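Local coordinates for GTPase activator-like protein (Chaetomium thermophilum, PDB 5HIU) that probably acts as a GTPase activator as full-length TSC2, of which this is the helical N-terminal part, at residues Ala133-Tyr136 with Tyr137-Pro141; Trp146-Gln149 with Ala150-Ala154; Phe197-Lys200 with Phe201-Asp204; Asp226-Ala229 with Cys230-Ile234; Ser274-Arg278 with Ser279-Gln283. All coordinates share one frame; numbering follows the deposited sequence.

How the contacts relate
The five contacts follow one another along the chain without overlapping, and all lie in this N-terminal part, which is helical and without strands. Contacts 1 and 2 share helix 139-163, at its start and middle, centres about 20 Å apart. Contact 3, at the turn after helix 179-198, touches contact 1: their centres are about 9 Å apart, Tyr136 meets Phe201, and Phe140 packs on Asn198 and Ala202. The centre of contact 4, on helix 224-240, lies about 4 Å from the centre of the chain, and contact 5 joins helices 266-277 and 281-294. Contacts 2 and 5, centres about 31 Å apart, lie on opposite sides of the chain's centre, consistent with an elongated helical solenoid.

Contact 1 of 5, residues Ala133-Tyr136 with Tyr137-Pro141; sequences AGFY and YEMFP
Met139 lays its sulfur beside the edge of the Phe135 ring, a Met-aromatic contact at the turn leading into helix 139-163. SD lies 5.0 Å from the centroid of the Phe135 ring and 84° off its normal, so it sits practically in the ring plane. The two side chains run side by side and point the same way. In Met139, CG is anti to the backbone N (chi1 -168°) and the chain bends at chi2, which brings SD to 3.8 Å from Phe135 CE2. Glu138, bent at chi2, folds its carboxylate back so that OE1 lies 3.2 Å from Phe135 CA. Tyr136 and Tyr137 meet more loosely, Tyr136 CB lying against Tyr137 CD2. Beyond these segments, Phe103 of helix 96-107 stacks on the Phe135 ring, while Leu122 and Thr126 of helix 115-126 touch Met139, so the pair is wedged between helices. The backbone closes the turn at one acceptor. Phe135 O receives Glu138 N at 2.9 Å, with the donor 60° out of the carbonyl plane, and a weak second bond comes from Met139 N to Phe135 O at 3.1 Å.

Contact 2 of 5, residues Trp146-Gln149 with Ala150-Ala154; sequences WLNQ and AYRAA
Asn148 and Arg152, one helical turn apart, both carry CG anti to the backbone N (chi1 -171° and -164°), which sends the two side chains out side by side in the same direction. A bend at chi3 then turns the guanidinium of Arg152 back, and Asn148 OD1 lies at its edge, near its plane, 3.6 Å from Arg152 NH2. The amide and guanidinium planes stand 74° apart. Beneath them the backbone supplies the regular i to i+4 bonding of an alpha-helix within 139-163. Ala150 N reaches Trp146 O at 2.6 Å, and Tyr151 N reaches Leu147 O at 2.8 Å. Arg152 N follows with Asn148 O at 2.9 Å, and Ala153 N with Gln149 O at 3.0 Å. The helix is flanked on more than one side: Phe115 of helix 115-126 meets the Trp146 ring edge-to-face, Leu147 packs on Leu210 and Met213 of helix 204-219, and Ala150 touches Leu187 of helix 179-198. The hydrogen bonds of this contact are all main-chain. Between the side chains of Asn148 and Arg152 the approach is at most a loose one, in which the amide oxygen would probably favour the nearby cation, while Arg155 brings a like charge close to Arg152 NH1.

Contact 3 of 5, residues Phe197-Lys200 with Phe201-Asp204; sequences FNFK and FATD
The aliphatic chain of Lys200 runs across a face of the Phe201 ring. CG is over the ring centre, 3.6 Å from the Phe201 centroid and 12° off the normal, a CH-pi contact, and CD continues to 3.8 Å from Phe201 CZ. Chi1 of 68° places Lys200 CG between its own backbone N and carbonyl carbon, which turns the chain onto the neighbouring ring. At the edge of the same ring stands Asn198, whose OD1 comes to 3.4 Å from Phe201 CE2, with amide and ring planes 45° apart. A second CH-pi contact involves Ala202, whose CB lies over the face of the Phe199 ring at 4.2 Å from its centroid. The backbone turn brings these groups together: Ala202 N donates to Phe199 O at 2.8 Å, and a weak bond runs from Phe201 N to Asn198 O. Farther out, Asn198 ND2 bonds to Gly129 O, which would hold the amide beside the ring; Tyr136 meets the Phe201 ring, and Ile207 of helix 204-219 touches Phe199 and Ala202. With Thr203 as N-cap of the next helix, this 3-10 turn makes a short connection between consecutive helices in an all-helical, probably solenoid, fold.

Contact 4 of 5, residues Asp226-Ala229 with Cys230-Ile234; sequences DLRA and CIHVI
His232 lies alongside Arg228, four residues earlier on helix 224-240. Its CB lies 3.6 Å from Ala229 O. With CG anti to the carbonyl carbon (chi1 -61°), the ring swings back along the helix, and CG comes to 3.3 Å from Arg228 O. Next round the ring, CD2 is nearer still, 3.0 Å from Arg228 O, an approach of a ring carbon to a carbonyl that meets the ring obliquely. NE2, at the far end, meets aliphatic carbon: it lies 3.3 Å from Arg228 CG, whose chain runs alongside the imidazole in the same direction. The other ring nitrogen, ND1, turns to Glu235 OE1, a hydrogen bond that would fix the rotation of the ring. The guanidinium plane of Arg228 stands 46° from that of the imidazole, and the two ionisable groups are not in contact, Arg228 NE being 4.6 Å from His232 NE2. Regular i to i+4 bonding underlies the pair. His232 N donates to Arg228 O at 3.1 Å, and Val233 N donates to Ala229 O at 2.9 Å. On another side of the helix Cys230 SG comes within 3.1 Å of Asp226 O, while the Asp226 carboxylate is engaged by Arg158 in a salt bridge and by Thr221. The segment lies between neighbouring helices: Phe188 of helix 179-198 touches Asp226, Ala229 and Cys230, Ile217 and Leu214 of helix 204-219 meet Cys230 and Val233, and Thr272 and Glu268 of helix 266-277 touch Ile231 and His232.

Contact 5 of 5, residues Ser274-Arg278 with Ser279-Gln283; sequences SIICR and SHHGQ
Ile276 O is gripped twice by a single residue, Ser279, at the end of helix 266-277. Ser279 OG donates to Ile276 O at 2.8 Å, tilted 24° from the carbonyl plane, and Ser279 N donates to Ile276 O at 3.2 Å from farther above the same face. The hydroxyl has a second role: it accepts from His281 N at 2.9 Å, a capping bond at the start of helix 281-294. One serine side chain thus bridges the last turn of one helix and the first of the next. Gly282 sits tight against this corner, its CA 3.0 Å from Cys277 O, and its N bonds to Ser279 O at 2.6 Å. Apolar contact accompanies the polar one: the side chains of Ile276 and His281 cross at an angle, CG2 of Ile276 lying 3.8 Å from His281 CB. Ile276 CG2 is anti to the backbone N, which directs this branch to the following helix. Outside, Leu248 of helix 245-261 touches both Ile276 and His281, and Val238 of helix 224-240 touches Ile276. Because the Ser279 hydroxyl donates to Ile276 O while accepting from His281 N, it is used as donor and acceptor at once, which implies that its proton is committed to the carbonyl.

Contact 1 of 5, residues Ala133-Tyr136 with Tyr137-Pro141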
loop_
_atom_site.group_PDB
_atom_site.type_symbol
_atom_site.label_atom_id
_atom_site.label_comp_id
_atom_site.label_asym_id
_atom_site.label_seq_id
_atom_site.Cartn_x
_atom_site.Cartn_y
_atom_site.Cartn_z
ATOM N N ALA A 133 20.995 14.992 1.889
ATOM C CA ALA A 133 22.205 15.510 1.303
ATOM C C ALA A 133 23.416 14.735 1.832
ATOM O O ALA A 133 23.551 14.485 3.065
ATOM C CB ALA A 133 22.348 16.987 1.609
ATOM N N GLY A 134 24.268 14.334 0.883
ATOM C CA GLY A 134 25.420 13.489 1.167
ATOM C C GLY A 134 25.241 12.049 0.727
ATOM O O GLY A 134 26.224 11.304 0.567
ATOM N N PHE A 135 23.986 11.646 0.594
ATOM C CA PHE A 135 23.629 10.298 0.180
ATOM C C PHE A 135 22.317 10.338 -0.624
ATOM O O PHE A 135 21.570 9.370 -0.669
ATOM C CB PHE A 135 23.555 9.363 1.406
ATOM C CG PHE A 135 22.864 9.974 2.600
ATOM C CD1 PHE A 135 23.521 10.884 3.418
ATOM C CD2 PHE A 135 21.558 9.642 2.905
ATOM C CE1 PHE A 135 22.886 11.463 4.509
ATOM C CE2 PHE A 135 20.912 10.217 3.995
ATOM C CZ PHE A 135 21.577 11.126 4.801
ATOM N N TYR A 136 22.067 11.474 -1.276
ATOM C CA TYR A 136 21.020 11.619 -2.295
ATOM C C TYR A 136 20.728 10.323 -3.044
ATOM O O TYR A 136 19.591 9.845 -3.085
ATOM C CB TYR A 136 21.456 12.661 -3.320
ATOM C CG TYR A 136 21.515 14.072 -2.795
ATOM C CD1 TYR A 136 20.352 14.773 -2.532
ATOM C CD2 TYR A 136 22.727 14.714 -2.588
ATOM C CE1 TYR A 136 20.386 16.073 -2.066
ATOM C CE2 TYR A 136 22.770 16.013 -2.122
ATOM C CZ TYR A 136 21.590 16.682 -1.869
ATOM O OH TYR A 136 21.609 17.963 -1.402
ATOM N N TYR A 137 21.777 9.741 -3.604
ATOM C CA TYR A 137 21.622 8.639 -4.521
ATOM C C TYR A 137 21.736 7.283 -3.873
ATOM O O TYR A 137 21.469 6.284 -4.526
ATOM C CB TYR A 137 22.599 8.813 -5.692
ATOM C CG TYR A 137 22.035 9.844 -6.639
ATOM C CD1 TYR A 137 20.922 9.537 -7.412
ATOM C CD2 TYR A 137 22.540 11.140 -6.692
ATOM C CE1 TYR A 137 20.343 10.470 -8.244
ATOM C CE2 TYR A 137 21.967 12.084 -7.525
ATOM C CZ TYR A 137 20.860 11.738 -8.303
ATOM O OH TYR A 137 20.248 12.630 -9.161
ATOM N N GLU A 138 22.088 7.247 -2.590
ATOM C CA GLU A 138 22.191 5.982 -1.846
ATOM C C GLU A 138 20.965 5.637 -0.998
ATOM O O GLU A 138 20.776 4.487 -0.608
ATOM C CB GLU A 138 23.430 5.999 -0.922
ATOM C CG GLU A 138 24.772 6.040 -1.639
ATOM C CD GLU A 138 25.412 7.416 -1.630
ATOM O OE1 GLU A 138 24.775 8.356 -2.149
ATOM O OE2 GLU A 138 26.564 7.550 -1.121
ATOM N N MET A 139 20.154 6.644 -0.708
ATOM C CA MET A 139 19.077 6.545 0.241
ATOM C C MET A 139 18.024 5.520 -0.101
ATOM O O MET A 139 17.703 4.703 0.742
ATOM C CB MET A 139 18.396 7.897 0.368
ATOM C CG MET A 139 17.434 7.998 1.535
ATOM S SD MET A 139 18.224 7.624 3.107
ATOM C CE MET A 139 16.830 7.920 4.183
ATOM N N PHE A 140 17.470 5.579 -1.307
ATOM C CA PHE A 140 16.318 4.727 -1.688
ATOM C C PHE A 140 16.639 3.240 -1.826
ATOM O O PHE A 140 15.864 2.384 -1.367
ATOM C CB PHE A 140 15.633 5.239 -2.966
ATOM C CG PHE A 140 14.689 6.369 -2.713
ATOM C CD1 PHE A 140 13.401 6.124 -2.268
ATOM C CD2 PHE A 140 15.094 7.674 -2.866
ATOM C CE1 PHE A 140 12.532 7.171 -2.000
ATOM C CE2 PHE A 140 14.231 8.722 -2.599
ATOM C CZ PHE A 140 12.945 8.472 -2.165
ATOM N N PRO A 141 17.773 2.922 -2.464
ATOM C CA PRO A 141 18.223 1.545 -2.465
ATOM C C PRO A 141 18.452 0.991 -1.073
ATOM O O PRO A 141 18.251 -0.204 -0.850
ATOM C CB PRO A 141 19.548 1.615 -3.221
ATOM C CG PRO A 141 19.350 2.735 -4.185
ATOM C CD PRO A 141 18.539 3.748 -3.420
#

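Contact 2 of 5, residues Trp146-Gln149 with Ala150-Ala154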
loop_
_atom_site.group_PDB
_atom_site.type_symbol
_atom_site.label_atom_id
_atom_site.label_comp_id
_atom_site.label_asym_id
_atom_site.label_seq_id
_atom_site.Cartn_x
_atom_site.Cartn_y
_atom_site.Cartn_z
ATOM N N TRP A 146 16.552 -2.416 3.529
ATOM C CA TRP A 146 16.056 -2.500 4.885
ATOM C C TRP A 146 14.609 -3.000 5.010
ATOM O O TRP A 146 14.257 -3.612 6.013
ATOM C CB TRP A 146 16.184 -1.114 5.517
ATOM C CG TRP A 146 17.558 -0.793 5.958
ATOM C CD1 TRP A 146 18.697 -1.508 5.723
ATOM C CD2 TRP A 146 17.942 0.333 6.726
ATOM N NE1 TRP A 146 19.764 -0.886 6.310
ATOM C CE2 TRP A 146 19.323 0.243 6.936
ATOM C CE3 TRP A 146 17.246 1.406 7.267
ATOM C CZ2 TRP A 146 20.022 1.188 7.644
ATOM C CZ3 TRP A 146 17.941 2.348 7.967
ATOM C CH2 TRP A 146 19.319 2.229 8.164
ATOM N N LEU A 147 13.774 -2.719 4.015
ATOM C CA LEU A 147 12.404 -3.198 4.026
ATOM C C LEU A 147 12.395 -4.703 4.018
ATOM O O LEU A 147 11.652 -5.336 4.769
ATOM C CB LEU A 147 11.638 -2.735 2.787
ATOM C CG LEU A 147 10.693 -1.561 2.932
ATOM C CD1 LEU A 147 10.077 -1.298 1.565
ATOM C CD2 LEU A 147 9.620 -1.847 3.957
ATOM N N ASN A 148 13.199 -5.269 3.120
ATOM C CA ASN A 148 13.298 -6.706 2.996
ATOM C C ASN A 148 13.742 -7.248 4.351
ATOM O O ASN A 148 13.048 -8.053 4.956
ATOM C CB ASN A 148 14.283 -7.058 1.890
ATOM C CG ASN A 148 14.295 -8.542 1.539
ATOM O OD1 ASN A 148 13.269 -9.210 1.488
ATOM N ND2 ASN A 148 15.469 -9.050 1.261
ATOM N N GLN A 149 14.868 -6.753 4.850
ATOM C CA GLN A 149 15.363 -7.166 6.147
ATOM C C GLN A 149 14.260 -7.039 7.166
ATOM O O GLN A 149 13.948 -8.013 7.865
ATOM C CB GLN A 149 16.525 -6.293 6.602
ATOM C CG GLN A 149 17.886 -6.659 6.030
ATOM C CD GLN A 149 19.020 -5.865 6.679
ATOM O OE1 GLN A 149 18.908 -5.378 7.828
ATOM N NE2 GLN A 149 20.123 -5.723 5.945
ATOM N N ALA A 150 13.658 -5.851 7.249
ATOM C CA ALA A 150 12.791 -5.545 8.391
ATOM C C ALA A 150 11.556 -6.417 8.371
ATOM O O ALA A 150 11.160 -6.999 9.385
ATOM C CB ALA A 150 12.400 -4.084 8.426
ATOM N N TYR A 151 10.957 -6.532 7.203
ATOM C CA TYR A 151 9.821 -7.401 7.073
ATOM C C TYR A 151 10.189 -8.855 7.435
ATOM O O TYR A 151 9.555 -9.443 8.311
ATOM C CB TYR A 151 9.221 -7.330 5.678
ATOM C CG TYR A 151 8.123 -8.328 5.580
ATOM C CD1 TYR A 151 6.965 -8.156 6.317
ATOM C CD2 TYR A 151 8.266 -9.478 4.819
ATOM C CE1 TYR A 151 5.946 -9.069 6.260
ATOM C CE2 TYR A 151 7.249 -10.410 4.755
ATOM C CZ TYR A 151 6.090 -10.197 5.476
ATOM O OH TYR A 151 5.083 -11.124 5.440
ATOM N N ARG A 152 11.215 -9.406 6.784
ATOM C CA ARG A 152 11.700 -10.772 7.084
ATOM C C ARG A 152 11.775 -11.031 8.590
ATOM O O ARG A 152 11.288 -12.053 9.073
ATOM C CB ARG A 152 13.073 -11.020 6.451
ATOM C CG ARG A 152 13.469 -12.490 6.375
ATOM C CD ARG A 152 14.454 -12.768 5.244
ATOM N NE ARG A 152 13.895 -12.396 3.936
ATOM C CZ ARG A 152 13.523 -13.240 2.967
ATOM N NH1 ARG A 152 13.656 -14.556 3.103
ATOM N NH2 ARG A 152 13.024 -12.754 1.830
ATOM N N ALA A 153 12.352 -10.082 9.326
ATOM C CA ALA A 153 12.516 -10.227 10.770
ATOM C C ALA A 153 11.208 -10.096 11.541
ATOM O O ALA A 153 11.085 -10.607 12.651
ATOM C CB ALA A 153 13.532 -9.228 11.297
ATOM N N ALA A 154 10.225 -9.406 10.986
ATOM C CA ALA A 154 8.943 -9.329 11.679
ATOM C C ALA A 154 8.185 -10.610 11.476
ATOM O O ALA A 154 7.569 -11.111 12.403
ATOM C CB ALA A 154 8.125 -8.145 11.201
#

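Contact 3 of 5, residues Phe197-Lys200 with Phe201-Asp204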
loop_
_atom_site.group_PDB
_atom_site.type_symbol
_atom_site.label_atom_id
_atom_site.label_comp_id
_atom_site.label_asym_id
_atom_site.label_seq_id
_atom_site.Cartn_x
_atom_site.Cartn_y
_atom_site.Cartn_z
ATOM N N PHE A 197 9.460 14.069 0.777
ATOM C CA PHE A 197 10.448 15.155 0.701
ATOM C C PHE A 197 11.542 15.020 -0.352
ATOM O O PHE A 197 12.176 16.002 -0.659
ATOM C CB PHE A 197 11.107 15.363 2.058
ATOM C CG PHE A 197 10.155 15.830 3.113
ATOM C CD1 PHE A 197 9.608 17.097 3.053
ATOM C CD2 PHE A 197 9.785 14.988 4.164
ATOM C CE1 PHE A 197 8.719 17.532 4.022
ATOM C CE2 PHE A 197 8.896 15.417 5.145
ATOM C CZ PHE A 197 8.366 16.693 5.070
ATOM N N ASN A 198 11.756 13.841 -0.923
ATOM C CA ASN A 198 12.967 13.618 -1.725
ATOM C C ASN A 198 12.796 12.568 -2.801
ATOM O O ASN A 198 13.733 11.828 -3.111
ATOM C CB ASN A 198 14.121 13.171 -0.799
ATOM C CG ASN A 198 14.724 14.307 -0.031
ATOM O OD1 ASN A 198 15.158 15.268 -0.618
ATOM N ND2 ASN A 198 14.760 14.202 1.273
ATOM N N PHE A 199 11.606 12.503 -3.377
ATOM C CA PHE A 199 11.344 11.564 -4.457
ATOM C C PHE A 199 12.146 11.841 -5.735
ATOM O O PHE A 199 12.434 10.917 -6.495
ATOM C CB PHE A 199 9.852 11.499 -4.814
ATOM C CG PHE A 199 9.577 10.526 -5.904
ATOM C CD1 PHE A 199 9.510 9.167 -5.626
ATOM C CD2 PHE A 199 9.488 10.942 -7.200
ATOM C CE1 PHE A 199 9.305 8.248 -6.639
ATOM C CE2 PHE A 199 9.280 10.031 -8.216
ATOM C CZ PHE A 199 9.191 8.681 -7.938
ATOM N N LYS A 200 12.503 13.093 -5.995
ATOM C CA LYS A 200 13.312 13.401 -7.183
ATOM C C LYS A 200 14.599 12.585 -7.270
ATOM O O LYS A 200 15.049 12.279 -8.360
ATOM C CB LYS A 200 13.655 14.886 -7.243
ATOM C CG LYS A 200 14.612 15.356 -6.163
ATOM C CD LYS A 200 14.806 16.860 -6.222
ATOM C CE LYS A 200 15.713 17.258 -7.366
ATOM N NZ LYS A 200 15.814 18.734 -7.417
ATOM N N PHE A 201 15.181 12.223 -6.122
ATOM C CA PHE A 201 16.411 11.411 -6.097
ATOM C C PHE A 201 16.162 9.909 -6.187
ATOM O O PHE A 201 17.100 9.089 -6.088
ATOM C CB PHE A 201 17.208 11.717 -4.848
ATOM C CG PHE A 201 17.452 13.171 -4.658
ATOM C CD1 PHE A 201 18.339 13.839 -5.479
ATOM C CD2 PHE A 201 16.773 13.881 -3.673
ATOM C CE1 PHE A 201 18.563 15.176 -5.305
ATOM C CE2 PHE A 201 17.001 15.232 -3.500
ATOM C CZ PHE A 201 17.901 15.882 -4.324
ATOM N N ALA A 202 14.896 9.557 -6.365
ATOM C CA ALA A 202 14.521 8.196 -6.629
ATOM C C ALA A 202 14.557 7.996 -8.118
ATOM O O ALA A 202 13.801 8.625 -8.859
ATOM C CB ALA A 202 13.135 7.915 -6.104
ATOM N N THR A 203 15.434 7.107 -8.555
ATOM C CA THR A 203 15.467 6.720 -9.947
ATOM C C THR A 203 14.274 5.816 -10.200
ATOM O O THR A 203 13.737 5.210 -9.276
ATOM C CB THR A 203 16.739 5.924 -10.295
ATOM O OG1 THR A 203 16.645 4.628 -9.702
ATOM C CG2 THR A 203 18.013 6.633 -9.809
ATOM N N ASP A 204 13.899 5.704 -11.468
ATOM C CA ASP A 204 12.781 4.859 -11.912
ATOM C C ASP A 204 12.935 3.377 -11.519
ATOM O O ASP A 204 11.948 2.707 -11.196
ATOM C CB ASP A 204 12.628 4.964 -13.445
ATOM C CG ASP A 204 12.228 6.354 -13.906
ATOM O OD1 ASP A 204 11.633 7.113 -13.115
ATOM O OD2 ASP A 204 12.521 6.698 -15.066
#

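Contact 4 of 5, residues Asp226-Ala229 with Cys230-Ile234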
loop_
_atom_site.group_PDB
_atom_site.type_symbol
_atom_site.label_atom_id
_atom_site.label_comp_id
_atom_site.label_asym_id
_atom_site.label_seq_id
_atom_site.Cartn_x
_atom_site.Cartn_y
_atom_site.Cartn_z
ATOM N N ASP A 226 0.740 -3.353 8.734
ATOM C CA ASP A 226 1.602 -3.444 7.565
ATOM C C ASP A 226 0.844 -3.082 6.285
ATOM O O ASP A 226 1.384 -2.418 5.409
ATOM C CB ASP A 226 2.175 -4.856 7.410
ATOM C CG ASP A 226 3.072 -5.285 8.576
ATOM O OD1 ASP A 226 3.540 -4.413 9.335
ATOM O OD2 ASP A 226 3.317 -6.513 8.714
ATOM N N LEU A 227 -0.399 -3.531 6.143
ATOM C CA LEU A 227 -1.168 -3.191 4.939
ATOM C C LEU A 227 -1.520 -1.725 4.924
ATOM O O LEU A 227 -1.468 -1.081 3.892
ATOM C CB LEU A 227 -2.472 -3.976 4.859
ATOM C CG LEU A 227 -2.373 -5.433 4.502
ATOM C CD1 LEU A 227 -3.759 -6.044 4.591
ATOM C CD2 LEU A 227 -1.802 -5.616 3.108
ATOM N N ARG A 228 -1.941 -1.222 6.074
ATOM C CA ARG A 228 -2.282 0.179 6.170
ATOM C C ARG A 228 -1.036 0.935 5.764
ATOM O O ARG A 228 -1.095 1.866 4.967
ATOM C CB ARG A 228 -2.730 0.533 7.588
ATOM C CG ARG A 228 -2.911 2.009 7.835
ATOM C CD ARG A 228 -3.382 2.298 9.258
ATOM N NE ARG A 228 -4.839 2.285 9.355
ATOM C CZ ARG A 228 -5.586 1.228 9.672
ATOM N NH1 ARG A 228 -5.045 0.040 9.951
ATOM N NH2 ARG A 228 -6.907 1.361 9.717
ATOM N N ALA A 229 0.098 0.483 6.278
ATOM C CA ALA A 229 1.356 1.183 6.083
ATOM C C ALA A 229 1.765 1.160 4.616
ATOM O O ALA A 229 2.126 2.195 4.085
ATOM C CB ALA A 229 2.457 0.588 6.967
ATOM N N CYS A 230 1.694 -0.008 3.972
ATOM C CA CYS A 230 2.020 -0.130 2.560
ATOM C C CYS A 230 1.118 0.682 1.661
ATOM O O CYS A 230 1.559 1.171 0.626
ATOM C CB CYS A 230 1.943 -1.583 2.114
ATOM S SG CYS A 230 3.193 -2.575 2.915
ATOM N N ILE A 231 -0.152 0.819 2.031
ATOM C CA ILE A 231 -1.055 1.654 1.262
ATOM C C ILE A 231 -0.593 3.092 1.335
ATOM O O ILE A 231 -0.594 3.814 0.335
ATOM C CB ILE A 231 -2.495 1.557 1.777
ATOM C CG1 ILE A 231 -3.081 0.209 1.395
ATOM C CG2 ILE A 231 -3.380 2.654 1.193
ATOM C CD1 ILE A 231 -4.276 -0.163 2.252
ATOM N N HIS A 232 -0.227 3.522 2.528
ATOM C CA HIS A 232 0.251 4.889 2.703
ATOM C C HIS A 232 1.550 5.112 1.950
ATOM O O HIS A 232 1.731 6.179 1.380
ATOM C CB HIS A 232 0.315 5.263 4.185
ATOM C CG HIS A 232 -1.030 5.206 4.838
ATOM N ND1 HIS A 232 -2.159 5.743 4.249
ATOM C CD2 HIS A 232 -1.450 4.616 5.982
ATOM C CE1 HIS A 232 -3.208 5.510 5.017
ATOM N NE2 HIS A 232 -2.807 4.827 6.074
ATOM N N VAL A 233 2.396 4.084 1.843
ATOM C CA VAL A 233 3.609 4.241 1.058
ATOM C C VAL A 233 3.241 4.482 -0.393
ATOM O O VAL A 233 3.800 5.347 -1.045
ATOM C CB VAL A 233 4.570 3.064 1.227
ATOM C CG1 VAL A 233 5.570 2.998 0.082
ATOM C CG2 VAL A 233 5.296 3.192 2.548
ATOM N N ILE A 234 2.270 3.743 -0.881
ATOM C CA ILE A 234 1.848 3.852 -2.262
ATOM C C ILE A 234 1.131 5.157 -2.497
ATOM O O ILE A 234 1.355 5.804 -3.498
ATOM C CB ILE A 234 0.982 2.648 -2.677
ATOM C CG1 ILE A 234 1.882 1.427 -2.826
ATOM C CG2 ILE A 234 0.267 2.906 -4.006
ATOM C CD1 ILE A 234 1.114 0.130 -2.737
#

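Contact 5 of 5, residues Ser274-Arg278 with Ser279-Gln283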
loop_
_atom_site.group_PDB
_atom_site.type_symbol
_atom_site.label_atom_id
_atom_site.label_comp_id
_atom_site.label_asym_id
_atom_site.label_seq_id
_atom_site.Cartn_x
_atom_site.Cartn_y
_atom_site.Cartn_z
ATOM N N SER A 274 -8.290 6.211 -5.707
ATOM C CA SER A 274 -8.926 7.367 -6.327
ATOM C C SER A 274 -7.857 8.251 -6.920
ATOM O O SER A 274 -7.959 8.678 -8.081
ATOM C CB SER A 274 -9.814 8.155 -5.361
ATOM O OG SER A 274 -9.161 8.368 -4.126
ATOM N N ILE A 275 -6.809 8.495 -6.137
ATOM C CA ILE A 275 -5.700 9.310 -6.606
ATOM C C ILE A 275 -5.227 8.745 -7.936
ATOM O O ILE A 275 -5.181 9.458 -8.935
ATOM C CB ILE A 275 -4.556 9.346 -5.582
ATOM C CG1 ILE A 275 -4.975 10.195 -4.379
ATOM C CG2 ILE A 275 -3.298 9.906 -6.215
ATOM C CD1 ILE A 275 -4.265 9.863 -3.080
ATOM N N ILE A 276 -4.917 7.456 -7.962
ATOM C CA ILE A 276 -4.416 6.832 -9.187
ATOM C C ILE A 276 -5.394 7.020 -10.364
ATOM O O ILE A 276 -4.981 7.263 -11.515
ATOM C CB ILE A 276 -4.149 5.328 -8.985
ATOM C CG1 ILE A 276 -3.078 5.120 -7.921
ATOM C CG2 ILE A 276 -3.706 4.680 -10.296
ATOM C CD1 ILE A 276 -2.974 3.702 -7.416
ATOM N N CYS A 277 -6.684 6.888 -10.068
ATOM C CA CYS A 277 -7.721 6.982 -11.093
ATOM C C CYS A 277 -7.809 8.374 -11.710
ATOM O O CYS A 277 -8.006 8.510 -12.921
ATOM C CB CYS A 277 -9.071 6.579 -10.518
ATOM S SG CYS A 277 -9.282 4.791 -10.555
ATOM N N ARG A 278 -7.646 9.395 -10.871
ATOM C CA ARG A 278 -7.694 10.769 -11.324
ATOM C C ARG A 278 -6.371 11.253 -11.936
ATOM O O ARG A 278 -6.168 12.451 -12.097
ATOM C CB ARG A 278 -8.100 11.668 -10.161
ATOM C CG ARG A 278 -9.539 11.474 -9.726
ATOM C CD ARG A 278 -9.830 12.279 -8.474
ATOM N NE ARG A 278 -9.187 11.655 -7.326
ATOM C CZ ARG A 278 -8.771 12.291 -6.234
ATOM N NH1 ARG A 278 -8.920 13.602 -6.112
ATOM N NH2 ARG A 278 -8.191 11.602 -5.255
ATOM N N SER A 279 -5.488 10.326 -12.297
ATOM C CA SER A 279 -4.136 10.654 -12.737
ATOM C C SER A 279 -3.988 10.128 -14.147
ATOM O O SER A 279 -4.900 9.485 -14.662
ATOM C CB SER A 279 -3.105 9.976 -11.830
ATOM O OG SER A 279 -2.724 8.712 -12.363
ATOM N N HIS A 280 -2.838 10.387 -14.764
ATOM C CA HIS A 280 -2.533 9.854 -16.100
ATOM C C HIS A 280 -2.774 8.355 -16.225
ATOM O O HIS A 280 -3.008 7.839 -17.315
ATOM C CB HIS A 280 -1.095 10.186 -16.506
ATOM C CG HIS A 280 -0.048 9.618 -15.602
ATOM N ND1 HIS A 280 0.284 10.189 -14.389
ATOM C CD2 HIS A 280 0.778 8.557 -15.757
ATOM C CE1 HIS A 280 1.247 9.486 -13.821
ATOM N NE2 HIS A 280 1.566 8.492 -14.631
ATOM N N HIS A 281 -2.719 7.658 -15.100
ATOM C CA HIS A 281 -2.989 6.230 -15.076
ATOM C C HIS A 281 -4.483 5.905 -15.224
ATOM O O HIS A 281 -4.849 4.775 -15.556
ATOM C CB HIS A 281 -2.435 5.633 -13.781
ATOM C CG HIS A 281 -0.934 5.643 -13.697
ATOM N ND1 HIS A 281 -0.131 5.040 -14.642
ATOM C CD2 HIS A 281 -0.097 6.158 -12.765
ATOM C CE1 HIS A 281 1.136 5.197 -14.305
ATOM N NE2 HIS A 281 1.185 5.866 -13.166
ATOM N N GLY A 282 -5.337 6.896 -14.972
ATOM C CA GLY A 282 -6.796 6.745 -15.070
ATOM C C GLY A 282 -7.225 5.829 -16.182
ATOM O O GLY A 282 -7.819 4.779 -15.927
ATOM N N GLN A 283 -6.921 6.221 -17.415
ATOM C CA GLN A 283 -7.275 5.416 -18.586
ATOM C C GLN A 283 -6.748 3.991 -18.485
ATOM O O GLN A 283 -7.504 3.035 -18.654
ATOM C CB GLN A 283 -6.781 6.067 -19.900
ATOM C CG GLN A 283 -7.706 7.142 -20.472
ATOM C CD GLN A 283 -9.168 6.704 -20.481
ATOM O OE1 GLN A 283 -9.501 5.628 -20.986
ATOM N NE2 GLN A 283 -10.044 7.523 -19.897
#